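Local structure of fucoxanthin chlorophyll a/c-binding protein Lhcq11 (Chaetoceros gracilis, 6L4U) at residues H102-M107 with G185-P190; H164-H169 with G175-R180; Y229-A232 with S237-L240. The protein binds chlorophyll a, chlorophyll c1 and carotenoids, fucoxanthin among them, on a bundle of helices and so probably harvests light within a large diatom assembly. One frame throughout, in Å; residues are numbered along the deposited sequence.

How the contacts relate
Contacts 1 and 2 are neighbours, their centres 13 Å apart, and contact 3 stands alone, about 27 Å from contact 1 and 38 Å from contact 2, centre to centre. Contact 1 joins helix 89-115 to the loop between helices 148-171 and 208-230. Contact 2 is nested within the chain loop that contact 1 closes, and folds the start of the same connection back on helix 148-171; the two touch through Met-188 and Phe-168. Contact 3 follows later in the sequence, where helix 208-230 runs out, across the chain's centre from contact 2. Each of the three borders its own chlorophyll, so turns and loops as well as long helices build the pigment sites.

Contact 1 (H102-M107 with G185-P190); sequences HGRIAM and GKNMVP. With KC1 (Chlorophyll c1), chain B.
Arg-104 reaches from helix 89-115 to the loop carbonyl of Gly-185, and a chlorophyll c1 lies over its aliphatic part. The polar part is a two-pronged grip on one oxygen: Arg-104 NH1 donates to Gly-185 O at 3.1 Å, in the carbonyl plane with an N-H...O angle of 146°, the oxygen tilted somewhat from the guanidinium plane, while Arg-104 NH2 adds a weak bond to Gly-185 O at 3.4 Å. The end of the Asn-187 side chain comes from the other direction and lies over one guanidinium face, the two planes 75° apart.

Apolar contacts are with the pigment. The aliphatic part of Arg-104 runs along one face of the macrocycle, CD lying 3.5 Å from the chlorophyll's CHD; a bend at chi3 (-72°) then turns the guanidinium toward the loop. Met-107 meets the pigment's rim, its CB 3.6 Å from the methyl CMC and its CE 3.8 Å from CHC.

Glu-214 of helix 208-230 forms a long, weak ion pair with Arg-104, in the manner of the crossed Arg-Glu pairs of light-harvesting proteins. Arg-104 thus stands between that helix and the loop leaving helix 148-171, while Met-107 and Ala-106 pack against helix 208-230.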
loop_
_atom_site.group_PDB
_atom_site.type_symbol
_atom_site.label_atom_id
_atom_site.label_comp_id
_atom_site.label_asym_id
_atom_site.label_seq_id
_atom_site.Cartn_x
_atom_site.Cartn_y
_atom_site.Cartn_z
ATOM N N HIS Y 102 27.448 -30.873 59.285
ATOM C CA HIS Y 102 28.751 -31.178 58.711
ATOM C C HIS Y 102 29.510 -32.178 59.570
ATOM O O HIS Y 102 30.245 -33.018 59.040
ATOM C CB HIS Y 102 29.579 -29.906 58.563
ATOM C CG HIS Y 102 29.356 -29.173 57.280
ATOM N ND1 HIS Y 102 28.377 -28.217 57.130
ATOM C CD2 HIS Y 102 30.006 -29.236 56.094
ATOM C CE1 HIS Y 102 28.426 -27.729 55.904
ATOM N NE2 HIS Y 102 29.402 -28.335 55.253
ATOM N N GLY Y 103 29.343 -32.101 60.892
ATOM C CA GLY Y 103 30.101 -32.970 61.776
ATOM C C GLY Y 103 29.590 -34.396 61.778
ATOM O O GLY Y 103 30.367 -35.343 61.643
ATOM N N ARG Y 104 28.271 -34.565 61.911
ATOM C CA ARG Y 104 27.686 -35.896 62.022
ATOM C C ARG Y 104 27.758 -36.676 60.716
ATOM O O ARG Y 104 27.686 -37.907 60.741
ATOM C CB ARG Y 104 26.239 -35.783 62.504
ATOM C CG ARG Y 104 26.127 -35.235 63.918
ATOM C CD ARG Y 104 24.692 -35.134 64.391
ATOM N NE ARG Y 104 23.926 -34.070 63.759
ATOM C CZ ARG Y 104 22.776 -33.608 64.239
ATOM N NH1 ARG Y 104 22.272 -34.115 65.354
ATOM N NH2 ARG Y 104 22.131 -32.636 63.610
ATOM N N ILE Y 105 27.912 -35.994 59.585
ATOM C CA ILE Y 105 28.156 -36.697 58.332
ATOM C C ILE Y 105 29.619 -37.106 58.228
ATOM O O ILE Y 105 29.932 -38.246 57.865
ATOM C CB ILE Y 105 27.704 -35.822 57.148
ATOM C CG1 ILE Y 105 26.178 -35.742 57.128
ATOM C CG2 ILE Y 105 28.225 -36.368 55.823
ATOM C CD1 ILE Y 105 25.611 -34.966 55.973
ATOM N N ALA Y 106 30.537 -36.205 58.588
ATOM C CA ALA Y 106 31.960 -36.517 58.517
ATOM C C ALA Y 106 32.405 -37.498 59.596
ATOM O O ALA Y 106 33.467 -38.109 59.453
ATOM C CB ALA Y 106 32.785 -35.238 58.610
ATOM N N MET Y 107 31.632 -37.655 60.672
ATOM C CA MET Y 107 31.931 -38.708 61.637
ATOM C C MET Y 107 31.664 -40.082 61.039
ATOM O O MET Y 107 32.487 -40.996 61.166
ATOM C CB MET Y 107 31.108 -38.508 62.908
ATOM C CG MET Y 107 31.603 -37.418 63.825
ATOM S SD MET Y 107 30.863 -37.485 65.470
ATOM C CE MET Y 107 29.489 -36.356 65.286
ATOM N N GLY Y 185 20.186 -28.410 66.652
ATOM C CA GLY Y 185 20.841 -29.699 66.573
ATOM C C GLY Y 185 19.897 -30.881 66.622
ATOM O O GLY Y 185 20.331 -32.022 66.439
ATOM N N LYS Y 186 18.602 -30.622 66.824
ATOM C CA LYS Y 186 17.711 -31.675 67.302
ATOM C C LYS Y 186 17.322 -32.659 66.200
ATOM O O LYS Y 186 16.939 -33.790 66.514
ATOM C CB LYS Y 186 16.470 -31.070 67.955
ATOM C CG LYS Y 186 15.614 -30.280 67.015
ATOM C CD LYS Y 186 14.392 -29.738 67.696
ATOM C CE LYS Y 186 13.545 -29.003 66.692
ATOM N NZ LYS Y 186 14.177 -27.749 66.211
ATOM N N ASN Y 187 17.375 -32.235 64.927
ATOM C CA ASN Y 187 17.413 -33.104 63.733
ATOM C C ASN Y 187 16.218 -34.071 63.688
ATOM O O ASN Y 187 16.360 -35.285 63.839
ATOM C CB ASN Y 187 18.760 -33.848 63.685
ATOM C CG ASN Y 187 19.053 -34.533 62.336
ATOM O OD1 ASN Y 187 18.176 -35.054 61.649
ATOM N ND2 ASN Y 187 20.327 -34.529 61.966
ATOM N N MET Y 188 15.027 -33.508 63.512
ATOM C CA MET Y 188 13.798 -34.264 63.751
ATOM C C MET Y 188 13.454 -35.146 62.555
ATOM O O MET Y 188 12.795 -34.719 61.610
ATOM C CB MET Y 188 12.647 -33.322 64.078
ATOM C CG MET Y 188 12.551 -32.960 65.547
ATOM S SD MET Y 188 10.892 -32.445 66.024
ATOM C CE MET Y 188 9.911 -33.657 65.138
ATOM N N VAL Y 189 13.914 -36.395 62.603
ATOM C CA VAL Y 189 13.375 -37.504 61.814
ATOM C C VAL Y 189 13.233 -38.708 62.741
ATOM O O VAL Y 189 14.179 -39.052 63.464
ATOM C CB VAL Y 189 14.238 -37.829 60.579
ATOM C CG1 VAL Y 189 13.965 -36.858 59.449
ATOM C CG2 VAL Y 189 15.717 -37.775 60.921
ATOM N N PRO Y 190 12.065 -39.351 62.795
ATOM C CA PRO Y 190 11.879 -40.465 63.738
ATOM C C PRO Y 190 12.405 -41.776 63.168
ATOM O O PRO Y 190 11.989 -42.220 62.096
ATOM C CB PRO Y 190 10.361 -40.505 63.941
ATOM C CG PRO Y 190 9.792 -39.903 62.710
ATOM C CD PRO Y 190 10.792 -38.902 62.208
HETATM N NB KC1 B . 25.931 -37.922 68.909
HETATM N ND KC1 B . 22.583 -37.508 66.671
HETATM C C1A KC1 B . 22.030 -36.539 69.677
HETATM C C1B KC1 B . 26.162 -37.473 70.136
HETATM C C1C KC1 B . 26.264 -38.835 65.994
HETATM C C1D KC1 B . 22.159 -37.783 65.326
HETATM C C2A KC1 B . 21.665 -36.057 71.072
HETATM C C2B KC1 B . 27.574 -37.535 70.577
HETATM C C2C KC1 B . 26.652 -39.312 64.646
HETATM C C2D KC1 B . 20.736 -37.514 65.025
HETATM C C3A KC1 B . 22.989 -36.195 71.790
HETATM C C3B KC1 B . 28.243 -38.112 69.388
HETATM C C3C KC1 B . 25.430 -39.145 63.849
HETATM C C3D KC1 B . 20.301 -37.029 66.359
HETATM C C4A KC1 B . 23.835 -36.719 70.679
HETATM C C4B KC1 B . 27.115 -38.314 68.425
HETATM C C4C KC1 B . 24.481 -38.588 64.846
HETATM C C4D KC1 B . 21.392 -37.058 67.210
HETATM C CAA KC1 B . 20.725 -36.941 71.894
HETATM C CAB KC1 B . 29.693 -38.413 69.225
HETATM C CAC KC1 B . 25.212 -39.456 62.387
HETATM C CAD KC1 B . 19.144 -36.535 67.131
HETATM C CBA KC1 B . 19.350 -36.338 72.182
HETATM C CBB KC1 B . 30.177 -39.528 68.703
HETATM C CBC KC1 B . 24.632 -40.848 62.292
HETATM C CBD KC1 B . 19.577 -36.243 68.514
HETATM C CED KC1 B . 20.545 -32.749 69.642
HETATM C CGA KC1 B . 19.415 -34.917 72.691
HETATM C CGD KC1 B . 19.377 -34.787 68.800
HETATM C CHA KC1 B . 21.025 -36.589 68.559
HETATM C CHB KC1 B . 25.102 -36.955 71.005
HETATM C CHC KC1 B . 27.271 -38.867 67.069
HETATM C CHD KC1 B . 23.120 -38.295 64.356
HETATM C CMA KC1 B . 23.472 -34.824 72.210
HETATM C CMB KC1 B . 28.153 -37.105 71.892
HETATM C CMC KC1 B . 27.973 -39.845 64.191
HETATM C CMD KC1 B . 19.836 -37.633 63.827
HETATM N NA KC1 B . 23.251 -36.898 69.493
HETATM N NC KC1 B . 24.993 -38.411 66.092
HETATM O O1A KC1 B . 20.154 -34.595 73.604
HETATM O O1D KC1 B . 18.274 -34.373 69.114
HETATM O O2A KC1 B . 18.566 -33.900 72.094
HETATM O O2D KC1 B . 20.502 -33.868 68.755
HETATM O OBD KC1 B . 17.968 -36.387 66.652
HETATM MG MG KC1 B . 24.160 -37.870 67.898
#

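Contact 2 (H164-H169 with G175-R180); sequences HDELFH and GGHYLR. With KC1 (Chlorophyll c1), chain C.
Glu-166 and Tyr-178 meet beside a chlorophyll c1, whose magnesium is bound by Glu-166 OE1 at 2.2 Å. Tyr-178 OH lies 2.5 Å from Glu-166 OE2, the carboxylate oxygen not bound to magnesium. The carboxylate and phenol planes are 70° apart. Beside them, the His-177 ring is wedged between protein and pigment: CAA of the chlorophyll sits over one face, 3.4 Å from His-177 CG, and Tyr-178 CE2 lies over the opposite face toward the rim. An edge of the same imidazole faces the helix, where His-177 CE1 is 3.3 Å from Glu-166 O. At the pigment's carboxyl-bearing arm, Arg-180 NE lies 2.8 Å from O2A.

Behind these lies an aromatic cluster of His-169, His-177 and Tyr-178, formed where the loop after helix 148-171 doubles back along the last turns of that helix, one of the three long helices of the chlorophyll a/b-binding fold. Tyr-178 points an edge at the face of His-169 in a T-shaped stack, centroids 4.6 Å apart and planes at 83°, with CD2 above the middle of the imidazole. His-169 in turn offers an edge to the face of His-177, centroids 5.6 Å apart.

Further out, hydrogen bonds fix how the imidazoles are rotated: His-169 ND1 pairs with Lys-186 NZ, and His-177 ND1 with Thr-170 OG1. His-97 stacks on Tyr-178 and brings helix 89-115 against the cluster. Gly-176, at phi 130°, permits the backbone turn leading into His-177; a side chain there would be jammed against the preceding carbonyl. Arg-180 NH1 bonds to Leu-179 O and forms a salt bridge with Glu-90.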
loop_
_atom_site.group_PDB
_atom_site.type_symbol
_atom_site.label_atom_id
_atom_site.label_comp_id
_atom_site.label_asym_id
_atom_site.label_seq_id
_atom_site.Cartn_x
_atom_site.Cartn_y
_atom_site.Cartn_z
ATOM N N HIS Y 164 12.221 -34.400 54.989
ATOM C CA HIS Y 164 11.418 -34.582 56.187
ATOM C C HIS Y 164 12.137 -34.140 57.453
ATOM O O HIS Y 164 11.486 -34.030 58.496
ATOM C CB HIS Y 164 10.982 -36.045 56.302
ATOM C CG HIS Y 164 9.914 -36.433 55.323
ATOM N ND1 HIS Y 164 10.201 -36.919 54.066
ATOM C CD2 HIS Y 164 8.563 -36.411 55.419
ATOM C CE1 HIS Y 164 9.072 -37.173 53.427
ATOM N NE2 HIS Y 164 8.063 -36.880 54.228
ATOM N N ASP Y 165 13.450 -33.895 57.393
ATOM C CA ASP Y 165 14.136 -33.220 58.493
ATOM C C ASP Y 165 13.553 -31.835 58.715
ATOM O O ASP Y 165 12.979 -31.552 59.772
ATOM C CB ASP Y 165 15.633 -33.115 58.197
ATOM C CG ASP Y 165 16.482 -33.074 59.448
ATOM O OD1 ASP Y 165 15.962 -32.711 60.524
ATOM O OD2 ASP Y 165 17.685 -33.387 59.346
ATOM N N GLU Y 166 13.659 -30.971 57.702
ATOM C CA GLU Y 166 13.119 -29.621 57.771
ATOM C C GLU Y 166 11.601 -29.601 57.853
ATOM O O GLU Y 166 11.037 -28.635 58.378
ATOM C CB GLU Y 166 13.578 -28.823 56.555
ATOM C CG GLU Y 166 15.071 -28.589 56.482
ATOM C CD GLU Y 166 15.418 -27.312 55.747
ATOM O OE1 GLU Y 166 14.542 -26.770 55.040
ATOM O OE2 GLU Y 166 16.567 -26.848 55.878
ATOM N N LEU Y 167 10.930 -30.638 57.347
ATOM C CA LEU Y 167 9.477 -30.710 57.444
ATOM C C LEU Y 167 9.032 -30.980 58.878
ATOM O O LEU Y 167 8.165 -30.278 59.405
ATOM C CB LEU Y 167 8.940 -31.785 56.496
ATOM C CG LEU Y 167 7.441 -31.766 56.188
ATOM C CD1 LEU Y 167 7.200 -32.066 54.723
ATOM C CD2 LEU Y 167 6.687 -32.763 57.049
ATOM N N PHE Y 168 9.613 -31.997 59.522
ATOM C CA PHE Y 168 9.267 -32.278 60.911
ATOM C C PHE Y 168 9.861 -31.245 61.856
ATOM O O PHE Y 168 9.404 -31.134 62.999
ATOM C CB PHE Y 168 9.735 -33.674 61.329
ATOM C CG PHE Y 168 9.153 -34.792 60.511
ATOM C CD1 PHE Y 168 7.899 -34.684 59.939
ATOM C CD2 PHE Y 168 9.863 -35.969 60.329
ATOM C CE1 PHE Y 168 7.381 -35.715 59.192
ATOM C CE2 PHE Y 168 9.339 -37.001 59.573
ATOM C CZ PHE Y 168 8.094 -36.871 59.012
ATOM N N HIS Y 169 10.877 -30.505 61.406
ATOM C CA HIS Y 169 11.335 -29.329 62.138
ATOM C C HIS Y 169 10.248 -28.266 62.206
ATOM O O HIS Y 169 10.164 -27.517 63.180
ATOM C CB HIS Y 169 12.587 -28.756 61.477
ATOM C CG HIS Y 169 13.869 -29.213 62.098
ATOM N ND1 HIS Y 169 14.237 -28.868 63.379
ATOM C CD2 HIS Y 169 14.872 -29.981 61.614
ATOM C CE1 HIS Y 169 15.411 -29.404 63.657
ATOM N NE2 HIS Y 169 15.817 -30.088 62.604
ATOM N N GLY Y 175 8.404 -25.516 69.213
ATOM C CA GLY Y 175 8.863 -24.169 68.941
ATOM C C GLY Y 175 8.730 -23.777 67.484
ATOM O O GLY Y 175 8.268 -22.679 67.165
ATOM N N GLY Y 176 9.127 -24.678 66.593
ATOM C CA GLY Y 176 9.131 -24.403 65.171
ATOM C C GLY Y 176 10.457 -24.764 64.540
ATOM O O GLY Y 176 11.201 -25.586 65.083
ATOM N N HIS Y 177 10.762 -24.163 63.394
ATOM C CA HIS Y 177 12.019 -24.420 62.708
ATOM C C HIS Y 177 13.191 -23.861 63.506
ATOM O O HIS Y 177 13.040 -22.967 64.343
ATOM C CB HIS Y 177 12.002 -23.792 61.320
ATOM C CG HIS Y 177 12.788 -24.546 60.294
ATOM N ND1 HIS Y 177 12.398 -25.778 59.815
ATOM C CD2 HIS Y 177 13.905 -24.213 59.606
ATOM C CE1 HIS Y 177 13.259 -26.185 58.900
ATOM N NE2 HIS Y 177 14.179 -25.252 58.750
ATOM N N TYR Y 178 14.378 -24.401 63.226
ATOM C CA TYR Y 178 15.585 -23.968 63.919
ATOM C C TYR Y 178 15.993 -22.550 63.545
ATOM O O TYR Y 178 16.710 -21.904 64.315
ATOM C CB TYR Y 178 16.738 -24.934 63.641
ATOM C CG TYR Y 178 16.844 -25.410 62.215
ATOM C CD1 TYR Y 178 17.569 -24.690 61.276
ATOM C CD2 TYR Y 178 16.238 -26.595 61.811
ATOM C CE1 TYR Y 178 17.671 -25.126 59.971
ATOM C CE2 TYR Y 178 16.330 -27.034 60.515
ATOM C CZ TYR Y 178 17.051 -26.302 59.603
ATOM O OH TYR Y 178 17.133 -26.748 58.311
ATOM N N LEU Y 179 15.554 -22.053 62.394
ATOM C CA LEU Y 179 15.741 -20.653 62.049
ATOM C C LEU Y 179 14.591 -19.777 62.516
ATOM O O LEU Y 179 14.639 -18.560 62.313
ATOM C CB LEU Y 179 15.913 -20.496 60.538
ATOM C CG LEU Y 179 17.033 -21.303 59.887
ATOM C CD1 LEU Y 179 17.197 -20.859 58.454
ATOM C CD2 LEU Y 179 18.336 -21.145 60.651
ATOM N N ARG Y 180 13.559 -20.362 63.123
ATOM C CA ARG Y 180 12.442 -19.601 63.662
ATOM C C ARG Y 180 12.353 -19.712 65.179
ATOM O O ARG Y 180 12.452 -18.702 65.878
ATOM C CB ARG Y 180 11.133 -20.068 63.010
ATOM C CG ARG Y 180 11.082 -19.858 61.506
ATOM C CD ARG Y 180 11.211 -18.383 61.158
ATOM N NE ARG Y 180 11.266 -18.146 59.719
ATOM C CZ ARG Y 180 12.386 -17.916 59.042
ATOM N NH1 ARG Y 180 13.551 -17.894 59.672
ATOM N NH2 ARG Y 180 12.340 -17.706 57.734
HETATM N NB KC1 C . 15.553 -23.946 53.583
HETATM N ND KC1 C . 12.542 -26.635 53.986
HETATM C C1A KC1 C . 11.873 -23.951 55.612
HETATM C C1B KC1 C . 15.793 -22.861 54.314
HETATM C C1C KC1 C . 15.901 -26.475 51.875
HETATM C C1D KC1 C . 12.209 -27.943 53.499
HETATM C C2A KC1 C . 11.450 -22.695 56.363
HETATM C C2B KC1 C . 17.143 -22.263 54.143
HETATM C C2C KC1 C . 16.075 -27.426 50.745
HETATM C C2D KC1 C . 10.875 -28.455 53.885
HETATM C C3A KC1 C . 12.687 -21.825 56.233
HETATM C C3B KC1 C . 17.756 -23.209 53.188
HETATM C C3C KC1 C . 14.994 -28.400 50.966
HETATM C C3D KC1 C . 10.383 -27.295 54.678
HETATM C C4A KC1 C . 13.551 -22.743 55.438
HETATM C C4B KC1 C . 16.675 -24.191 52.906
HETATM C C4C KC1 C . 14.343 -27.887 52.195
HETATM C C4D KC1 C . 11.383 -26.334 54.685
HETATM C CAA KC1 C . 11.162 -22.787 57.858
HETATM C CAB KC1 C . 19.116 -23.175 52.607
HETATM C CAC KC1 C . 14.637 -29.620 50.155
HETATM C CAD KC1 C . 9.254 -26.767 55.482
HETATM C CBA KC1 C . 9.700 -22.526 58.209
HETATM C CBB KC1 C . 19.282 -22.919 51.324
HETATM C CBC KC1 C . 13.727 -29.133 49.048
HETATM C CBD KC1 C . 9.593 -25.412 55.946
HETATM C CED KC1 C . 6.452 -23.295 55.222
HETATM C CGA KC1 C . 9.298 -21.078 58.060
HETATM C CGD KC1 C . 8.636 -24.484 55.261
HETATM C CHA KC1 C . 10.969 -25.145 55.448
HETATM C CHB KC1 C . 14.752 -22.253 55.142
HETATM C CHC KC1 C . 16.829 -25.334 51.993
HETATM C CHD KC1 C . 13.188 -28.662 52.690
HETATM C CMA KC1 C . 12.391 -20.584 55.396
HETATM C CMB KC1 C . 17.746 -21.049 54.786
HETATM C CMC KC1 C . 17.091 -27.416 49.632
HETATM C CMD KC1 C . 10.089 -29.712 53.638
HETATM N NA KC1 C . 13.047 -23.928 55.089
HETATM N NC KC1 C . 14.870 -26.741 52.705
HETATM O O1A KC1 C . 8.118 -20.777 58.035
HETATM O O1D KC1 C . 8.895 -24.027 54.162
HETATM O O2A KC1 C . 10.292 -20.024 57.950
HETATM O O2D KC1 C . 7.392 -24.113 55.910
HETATM O OBD KC1 C . 8.141 -27.359 55.714
HETATM MG MG KC1 C . 13.937 -25.187 53.695
#

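Contact 3 (Y229-A232 with S237-L240); sequences YCAA and SVPL. With CLA (chlorophyll a), chain D.
Val-238 packs against Cys-230 and Ala-231, closing a chain reversal at the end of helix 208-230, the last long helix of this light-harvesting fold. Across the reversal the contact is apolar, with no hydrogen bond between the two segments. Val-238 CB lies 3.7 Å from Ala-231 CA, and its CG2 meets Cys-230 SG at the same distance. The methyl of Ala-231 rests alongside the pyrrolidine of Pro-239, 3.7 Å from CD.

A chlorophyll a lies over this surface. With Val-238 CG1 anti to the backbone N (chi1 164°), that methyl stands against the macrocycle, 3.5 Å from NA, and the other branch is shared between Cys-230 SG and the pigment's CAA. Cys-230 SG touches C3A. Cutting this valine back to an alanine is likely to leave Cys-230 SG without its methyl partner and to open a gap between the tail and the chlorophyll ring.

Polar contacts go to pigments: Tyr-229 OH hydrogen-bonds a carotenoid. The tail takes a cis peptide between Pro-239 and Leu-240. Val-238 O points at the macrocycle, 2.8 Å from ND of the chlorophyll.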
loop_
_atom_site.group_PDB
_atom_site.type_symbol
_atom_site.label_atom_id
_atom_site.label_comp_id
_atom_site.label_asym_id
_atom_site.label_seq_id
_atom_site.Cartn_x
_atom_site.Cartn_y
_atom_site.Cartn_z
ATOM N N TYR Y 229 40.898 -36.679 52.225
ATOM C CA TYR Y 229 40.819 -36.259 50.834
ATOM C C TYR Y 229 42.095 -35.585 50.355
ATOM O O TYR Y 229 42.429 -35.682 49.170
ATOM C CB TYR Y 229 39.635 -35.306 50.627
ATOM C CG TYR Y 229 39.447 -34.865 49.192
ATOM C CD1 TYR Y 229 38.924 -35.733 48.241
ATOM C CD2 TYR Y 229 39.804 -33.584 48.786
ATOM C CE1 TYR Y 229 38.758 -35.335 46.924
ATOM C CE2 TYR Y 229 39.644 -33.177 47.477
ATOM C CZ TYR Y 229 39.120 -34.056 46.550
ATOM O OH TYR Y 229 38.960 -33.648 45.245
ATOM N N CYS Y 230 42.821 -34.915 51.246
ATOM C CA CYS Y 230 44.013 -34.170 50.865
ATOM C C CYS Y 230 45.302 -34.886 51.253
ATOM O O CYS Y 230 46.222 -34.986 50.437
ATOM C CB CYS Y 230 43.966 -32.771 51.491
ATOM S SG CYS Y 230 45.465 -31.791 51.284
ATOM N N ALA Y 231 45.388 -35.405 52.481
ATOM C CA ALA Y 231 46.615 -36.073 52.914
ATOM C C ALA Y 231 46.764 -37.446 52.274
ATOM O O ALA Y 231 47.860 -38.018 52.268
ATOM C CB ALA Y 231 46.645 -36.184 54.437
ATOM N N ALA Y 232 45.677 -37.995 51.737
ATOM C CA ALA Y 232 45.769 -39.274 51.053
ATOM C C ALA Y 232 45.872 -39.120 49.543
ATOM O O ALA Y 232 46.662 -39.827 48.907
ATOM C CB ALA Y 232 44.562 -40.147 51.403
ATOM N N SER Y 237 52.566 -35.524 50.594
ATOM C CA SER Y 237 53.294 -35.288 51.845
ATOM C C SER Y 237 52.642 -34.178 52.670
ATOM O O SER Y 237 53.279 -33.203 53.069
ATOM C CB SER Y 237 54.754 -34.961 51.548
ATOM O OG SER Y 237 54.871 -33.711 50.893
ATOM N N VAL Y 238 51.349 -34.336 52.923
ATOM C CA VAL Y 238 50.582 -33.334 53.662
ATOM C C VAL Y 238 50.770 -33.392 55.183
ATOM O O VAL Y 238 51.157 -32.360 55.756
ATOM C CB VAL Y 238 49.096 -33.406 53.268
ATOM C CG1 VAL Y 238 48.224 -32.670 54.260
ATOM C CG2 VAL Y 238 48.904 -32.891 51.882
ATOM N N PRO Y 239 50.487 -34.535 55.931
ATOM C CA PRO Y 239 50.312 -34.358 57.387
ATOM C C PRO Y 239 51.556 -34.152 58.278
ATOM O O PRO Y 239 51.426 -33.264 59.124
ATOM C CB PRO Y 239 49.482 -35.587 57.805
ATOM C CG PRO Y 239 49.537 -36.548 56.704
ATOM C CD PRO Y 239 50.165 -35.922 55.508
ATOM N N LEU Y 240 52.711 -34.853 58.237
ATOM C CA LEU Y 240 53.025 -36.147 57.619
ATOM C C LEU Y 240 52.810 -37.246 58.692
ATOM O O LEU Y 240 53.470 -38.291 58.704
ATOM C CB LEU Y 240 54.446 -36.140 57.024
ATOM C CG LEU Y 240 54.919 -37.254 56.072
ATOM C CD1 LEU Y 240 53.989 -37.373 54.878
ATOM C CD2 LEU Y 240 56.350 -37.024 55.610
HETATM MG MG CLA D . 49.509 -29.613 56.055
HETATM C CHA CLA D . 51.016 -28.759 53.061
HETATM C CHB CLA D . 46.509 -29.538 54.486
HETATM C CHC CLA D . 48.136 -30.670 58.945
HETATM C CHD CLA D . 52.873 -30.102 57.498
HETATM N NA CLA D . 48.865 -29.265 54.113
HETATM C C1A CLA D . 49.510 -28.848 53.083
HETATM C C2A CLA D . 48.666 -28.460 51.882
HETATM C C3A CLA D . 47.260 -28.706 52.387
HETATM C C4A CLA D . 47.575 -29.203 53.758
HETATM C CMA CLA D . 46.499 -27.391 52.493
HETATM C CAA CLA D . 48.797 -29.417 50.702
HETATM C CBA CLA D . 48.912 -28.674 49.378
HETATM C CGA CLA D . 47.593 -28.680 48.641
HETATM O O1A CLA D . 46.581 -28.231 49.155
HETATM O O2A CLA D . 47.519 -29.211 47.290
HETATM N NB CLA D . 47.587 -29.991 56.641
HETATM C C1B CLA D . 46.509 -30.053 55.859
HETATM C C2B CLA D . 45.316 -30.710 56.458
HETATM C C3B CLA D . 45.821 -31.046 57.806
HETATM C C4B CLA D . 47.228 -30.554 57.796
HETATM C CMB CLA D . 43.957 -30.964 55.865
HETATM C CAB CLA D . 45.109 -31.731 58.910
HETATM C CBB CLA D . 45.536 -32.896 59.356
HETATM N NC CLA D . 50.348 -30.371 57.781
HETATM C C1C CLA D . 49.599 -30.501 58.895
HETATM C C2C CLA D . 50.341 -30.454 60.179
HETATM C C3C CLA D . 51.737 -30.277 59.743
HETATM C C4C CLA D . 51.614 -30.259 58.260
HETATM C CMC CLA D . 49.802 -30.553 61.581
HETATM C CAC CLA D . 52.986 -30.170 60.583
HETATM C CBC CLA D . 53.145 -28.701 60.905
HETATM N ND CLA D . 51.470 -29.538 55.516
HETATM C C1D CLA D . 52.774 -29.668 56.106
HETATM C C2D CLA D . 53.920 -29.330 55.223
HETATM C C3D CLA D . 53.177 -28.965 53.987
HETATM C C4D CLA D . 51.822 -29.124 54.241
HETATM C CMD CLA D . 55.421 -29.299 55.338
HETATM C CAD CLA D . 53.324 -28.518 52.581
HETATM O OBD CLA D . 54.436 -28.271 51.987
HETATM C CBD CLA D . 51.980 -28.373 51.984
HETATM C CGD CLA D . 51.825 -26.936 51.586
HETATM O O1D CLA D . 51.148 -26.166 52.246
HETATM O O2D CLA D . 52.510 -26.463 50.391
HETATM C CED CLA D . 52.862 -25.092 50.237
#